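Local coordinates for chloride intracellular channel Clic (Drosophila melanogaster, PDB 2YV7), which may insert into membranes from a soluble, GST-like state and form pH-dependent chloride channels, at residues N144-N155 / V193-L204. Sequence-based numbering, arbitrary orientation.
Sequences NNALLSHLRKIN and VDFEIPTHLTAL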
# COMPACT_ATOMS: atom_id res chain seq x y z
N ASN A 144 -3.76 -5.43 -20.67
CA ASN A 144 -2.81 -4.37 -20.36
C ASN A 144 -3.50 -3.05 -20.55
O ASN A 144 -3.42 -2.14 -19.71
CB ASN A 144 -1.57 -4.38 -21.28
CG ASN A 144 -0.55 -5.42 -20.88
OD1 ASN A 144 -0.79 -6.20 -20.00
ND2 ASN A 144 0.62 -5.44 -21.55
N ASN A 145 -4.18 -2.94 -21.68
CA ASN A 145 -4.82 -1.67 -22.03
C ASN A 145 -6.04 -1.34 -21.18
O ASN A 145 -6.41 -0.17 -20.99
CB ASN A 145 -5.01 -1.59 -23.55
CG ASN A 145 -3.71 -1.22 -24.27
OD1 ASN A 145 -3.39 -0.02 -24.40
ND2 ASN A 145 -2.92 -2.22 -24.68
N ALA A 146 -6.70 -2.37 -20.63
CA ALA A 146 -7.74 -2.12 -19.65
C ALA A 146 -7.16 -1.51 -18.37
O ALA A 146 -7.76 -0.64 -17.78
CB ALA A 146 -8.42 -3.35 -19.29
N LEU A 147 -6.03 -2.03 -17.91
CA LEU A 147 -5.39 -1.37 -16.74
C LEU A 147 -4.96 0.02 -17.14
O LEU A 147 -5.10 0.97 -16.36
CB LEU A 147 -4.15 -2.17 -16.31
CG LEU A 147 -3.32 -1.50 -15.21
CD1 LEU A 147 -4.16 -1.55 -13.92
CD2 LEU A 147 -2.03 -2.26 -14.96
N LEU A 148 -4.39 0.18 -18.33
CA LEU A 148 -3.87 1.51 -18.74
C LEU A 148 -5.00 2.56 -18.75
O LEU A 148 -4.82 3.71 -18.36
CB LEU A 148 -3.24 1.39 -20.16
CG LEU A 148 -2.59 2.68 -20.71
CD1 LEU A 148 -1.66 3.35 -19.71
CD2 LEU A 148 -1.76 2.53 -22.03
N SER A 149 -6.18 2.18 -19.23
CA SER A 149 -7.31 3.11 -19.30
C SER A 149 -7.66 3.66 -17.89
O SER A 149 -8.03 4.84 -17.74
CB SER A 149 -8.58 2.44 -19.88
OG SER A 149 -8.39 2.03 -21.22
N HIS A 150 -7.59 2.78 -16.90
CA HIS A 150 -7.89 3.16 -15.48
C HIS A 150 -6.83 4.15 -15.00
O HIS A 150 -7.15 5.14 -14.37
CB HIS A 150 -7.87 1.92 -14.65
CG HIS A 150 -8.58 2.05 -13.34
ND1 HIS A 150 -9.25 1.00 -12.77
CD2 HIS A 150 -8.77 3.11 -12.51
CE1 HIS A 150 -9.76 1.38 -11.61
NE2 HIS A 150 -9.48 2.65 -11.42
N LEU A 151 -5.54 3.86 -15.29
CA LEU A 151 -4.43 4.75 -14.85
C LEU A 151 -4.58 6.10 -15.54
O LEU A 151 -4.18 7.13 -15.01
CB LEU A 151 -3.07 4.16 -15.18
CG LEU A 151 -2.71 2.81 -14.52
CD1 LEU A 151 -1.36 2.21 -14.93
CD2 LEU A 151 -2.74 3.06 -12.93
N ARG A 152 -5.09 6.09 -16.80
CA ARG A 152 -5.36 7.37 -17.49
C ARG A 152 -6.36 8.20 -16.76
O ARG A 152 -6.21 9.41 -16.65
CB ARG A 152 -5.73 7.10 -18.95
CG ARG A 152 -6.12 8.32 -19.84
CD ARG A 152 -5.00 9.37 -19.87
NE ARG A 152 -5.34 10.58 -20.67
CZ ARG A 152 -5.10 10.68 -21.98
NH1 ARG A 152 -4.56 9.65 -22.60
NH2 ARG A 152 -5.39 11.80 -22.66
N LYS A 153 -7.42 7.58 -16.30
CA LYS A 153 -8.45 8.27 -15.48
C LYS A 153 -7.84 8.86 -14.25
O LYS A 153 -8.09 10.03 -13.92
CB LYS A 153 -9.62 7.34 -15.11
CG LYS A 153 -10.38 6.57 -16.26
CD LYS A 153 -10.75 7.35 -17.45
CE LYS A 153 -11.17 6.33 -18.62
NZ LYS A 153 -11.96 5.15 -18.05
N ILE A 154 -7.01 8.08 -13.55
CA ILE A 154 -6.33 8.60 -12.34
C ILE A 154 -5.40 9.75 -12.71
O ILE A 154 -5.40 10.78 -12.12
CB ILE A 154 -5.60 7.45 -11.58
CG1 ILE A 154 -6.67 6.42 -11.16
CG2 ILE A 154 -4.75 7.98 -10.43
CD1 ILE A 154 -6.10 4.95 -10.71
N ASN A 155 -4.63 9.58 -13.78
CA ASN A 155 -3.77 10.67 -14.22
C ASN A 155 -4.56 11.99 -14.46
O ASN A 155 -4.12 13.07 -14.07
CB ASN A 155 -3.09 10.28 -15.53
CG ASN A 155 -2.25 11.45 -16.09
OD1 ASN A 155 -2.70 12.25 -16.97
ND2 ASN A 155 -1.05 11.56 -15.59
N VAL A 193 5.01 -9.27 -17.35
CA VAL A 193 4.43 -9.08 -18.72
C VAL A 193 4.99 -7.87 -19.44
O VAL A 193 4.43 -7.44 -20.46
CB VAL A 193 2.85 -9.09 -18.72
CG1 VAL A 193 2.34 -10.48 -18.30
CG2 VAL A 193 2.30 -7.97 -17.81
N ASP A 194 6.16 -7.39 -19.03
CA ASP A 194 6.75 -6.22 -19.66
C ASP A 194 5.79 -5.04 -19.87
O ASP A 194 5.78 -4.39 -20.95
CB ASP A 194 7.36 -6.60 -21.03
CG ASP A 194 8.36 -5.57 -21.51
OD1 ASP A 194 8.97 -4.77 -20.68
OD2 ASP A 194 8.53 -5.56 -22.77
N PHE A 195 4.93 -4.82 -18.89
CA PHE A 195 4.09 -3.63 -18.87
C PHE A 195 4.83 -2.49 -18.26
O PHE A 195 5.50 -2.65 -17.20
CB PHE A 195 2.82 -3.90 -18.03
CG PHE A 195 1.89 -2.74 -17.97
CD1 PHE A 195 1.06 -2.44 -19.05
CD2 PHE A 195 1.87 -1.93 -16.84
CE1 PHE A 195 0.17 -1.36 -18.98
CE2 PHE A 195 1.06 -0.85 -16.77
CZ PHE A 195 0.19 -0.54 -17.80
N GLU A 196 4.71 -1.30 -18.88
CA GLU A 196 5.22 -0.07 -18.28
C GLU A 196 4.19 1.00 -18.35
O GLU A 196 3.49 1.07 -19.33
CB GLU A 196 6.44 0.48 -19.01
CG GLU A 196 7.72 0.12 -18.31
CD GLU A 196 8.91 0.20 -19.23
OE1 GLU A 196 8.75 0.71 -20.39
OE2 GLU A 196 9.99 -0.26 -18.81
N ILE A 197 4.16 1.86 -17.33
CA ILE A 197 3.24 3.02 -17.26
C ILE A 197 3.80 4.13 -18.12
O ILE A 197 4.93 4.57 -17.92
CB ILE A 197 3.05 3.58 -15.80
CG1 ILE A 197 2.44 2.52 -14.87
CG2 ILE A 197 2.17 4.86 -15.87
CD1 ILE A 197 2.51 2.89 -13.41
N PRO A 198 3.05 4.53 -19.15
CA PRO A 198 3.69 5.36 -20.17
C PRO A 198 4.00 6.75 -19.72
O PRO A 198 3.38 7.27 -18.73
CB PRO A 198 2.69 5.34 -21.35
CG PRO A 198 1.47 4.86 -20.83
CD PRO A 198 1.67 4.15 -19.50
N THR A 199 5.00 7.33 -20.39
CA THR A 199 5.59 8.60 -19.93
C THR A 199 4.69 9.82 -20.10
O THR A 199 4.89 10.86 -19.47
CB THR A 199 6.92 8.86 -20.61
OG1 THR A 199 6.73 8.75 -22.03
CG2 THR A 199 7.94 7.83 -20.13
N HIS A 200 3.66 9.69 -20.91
CA HIS A 200 2.77 10.82 -21.15
C HIS A 200 1.73 10.98 -20.05
O HIS A 200 0.92 11.95 -20.05
CB HIS A 200 2.12 10.72 -22.53
CG HIS A 200 1.28 9.51 -22.71
ND1 HIS A 200 -0.07 9.51 -22.48
CD2 HIS A 200 1.60 8.25 -23.11
CE1 HIS A 200 -0.55 8.30 -22.71
NE2 HIS A 200 0.45 7.51 -23.06
N LEU A 201 1.79 10.08 -19.06
CA LEU A 201 0.95 10.22 -17.89
C LEU A 201 1.65 11.11 -16.88
O LEU A 201 2.00 10.68 -15.78
CB LEU A 201 0.52 8.87 -17.32
CG LEU A 201 -0.30 7.97 -18.27
CD1 LEU A 201 -0.90 6.68 -17.59
CD2 LEU A 201 -1.44 8.79 -19.03
N THR A 202 1.86 12.37 -17.27
CA THR A 202 2.68 13.28 -16.47
C THR A 202 2.25 13.46 -15.01
O THR A 202 3.11 13.45 -14.12
CB THR A 202 2.84 14.65 -17.19
OG1 THR A 202 3.43 14.41 -18.47
CG2 THR A 202 3.85 15.54 -16.45
N ALA A 203 0.95 13.60 -14.77
CA ALA A 203 0.46 13.90 -13.37
C ALA A 203 0.64 12.65 -12.48
O ALA A 203 0.94 12.75 -11.26
CB ALA A 203 -0.94 14.33 -13.40
N LEU A 204 0.43 11.49 -13.09
CA LEU A 204 0.63 10.20 -12.41
C LEU A 204 2.11 9.98 -12.06
O LEU A 204 2.44 9.53 -10.96
CB LEU A 204 0.03 9.06 -13.23
CG LEU A 204 -0.02 7.70 -12.47
CD1 LEU A 204 -0.87 7.78 -11.16
CD2 LEU A 204 -0.48 6.56 -13.39
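Phe-195 brings its ring up to the helical turn that carries Asn-144 and Leu-147, in a contact whose middle is mostly apolar, with an asparagine at each end of the helical segment. Its CG stands anti to the backbone N (chi1 -180°), which carries the ring out to both residues. CD1 lies 3.8 Å from Asn-144 CG, with the amide and ring planes 68° apart, and CE2, across the ring from CD1, meets Leu-147 CD2 at 3.8 Å. Leu-151 CD1 approaches the ring edge near CZ, while its nearer partner is Ile-197 CG1, 3.8 Å away, the two side chains crossing at about a right angle. With an alanine in place of Phe-195, a gap would probably open between the 193-204 segment and the helix, and Leu-147 and the Asn-144 side chain would lose their aromatic partner.

Further along, Leu-148 CD1 presses on Pro-198 CD at 3.4 Å, tighter than usual for two carbons. Leu-201 splits its methyls: CD1 faces Leu-148 and Leu-151, whereas CD2 packs 3.7 Å from Arg-152 CD. The aliphatic part of the arginine thus serves the contact while its NE forms a salt bridge with Asp-156. Leu-204 forks likewise, CD2 to Leu-151 CB and CD1 to Ile-154 CG2 at 4.0 Å.

At the far end the Asn-155 side chain reaches the start of helix 202-212, its CG 3.9 Å from Leu-201 CA. Leu-201, the last residue of the type I turn starting at Pro-198, occupies the N-cap position there.

The contact lies in the all-helical C-terminal domain of the GST fold, where the connection between helices 173-193 and 202-212 runs along helix 141-161. Leu-147, Leu-151 and Ile-154 also touch helix 173-193, and Met-135 of helix 128-136 packs on Asn-144, Leu-147 and Phe-195.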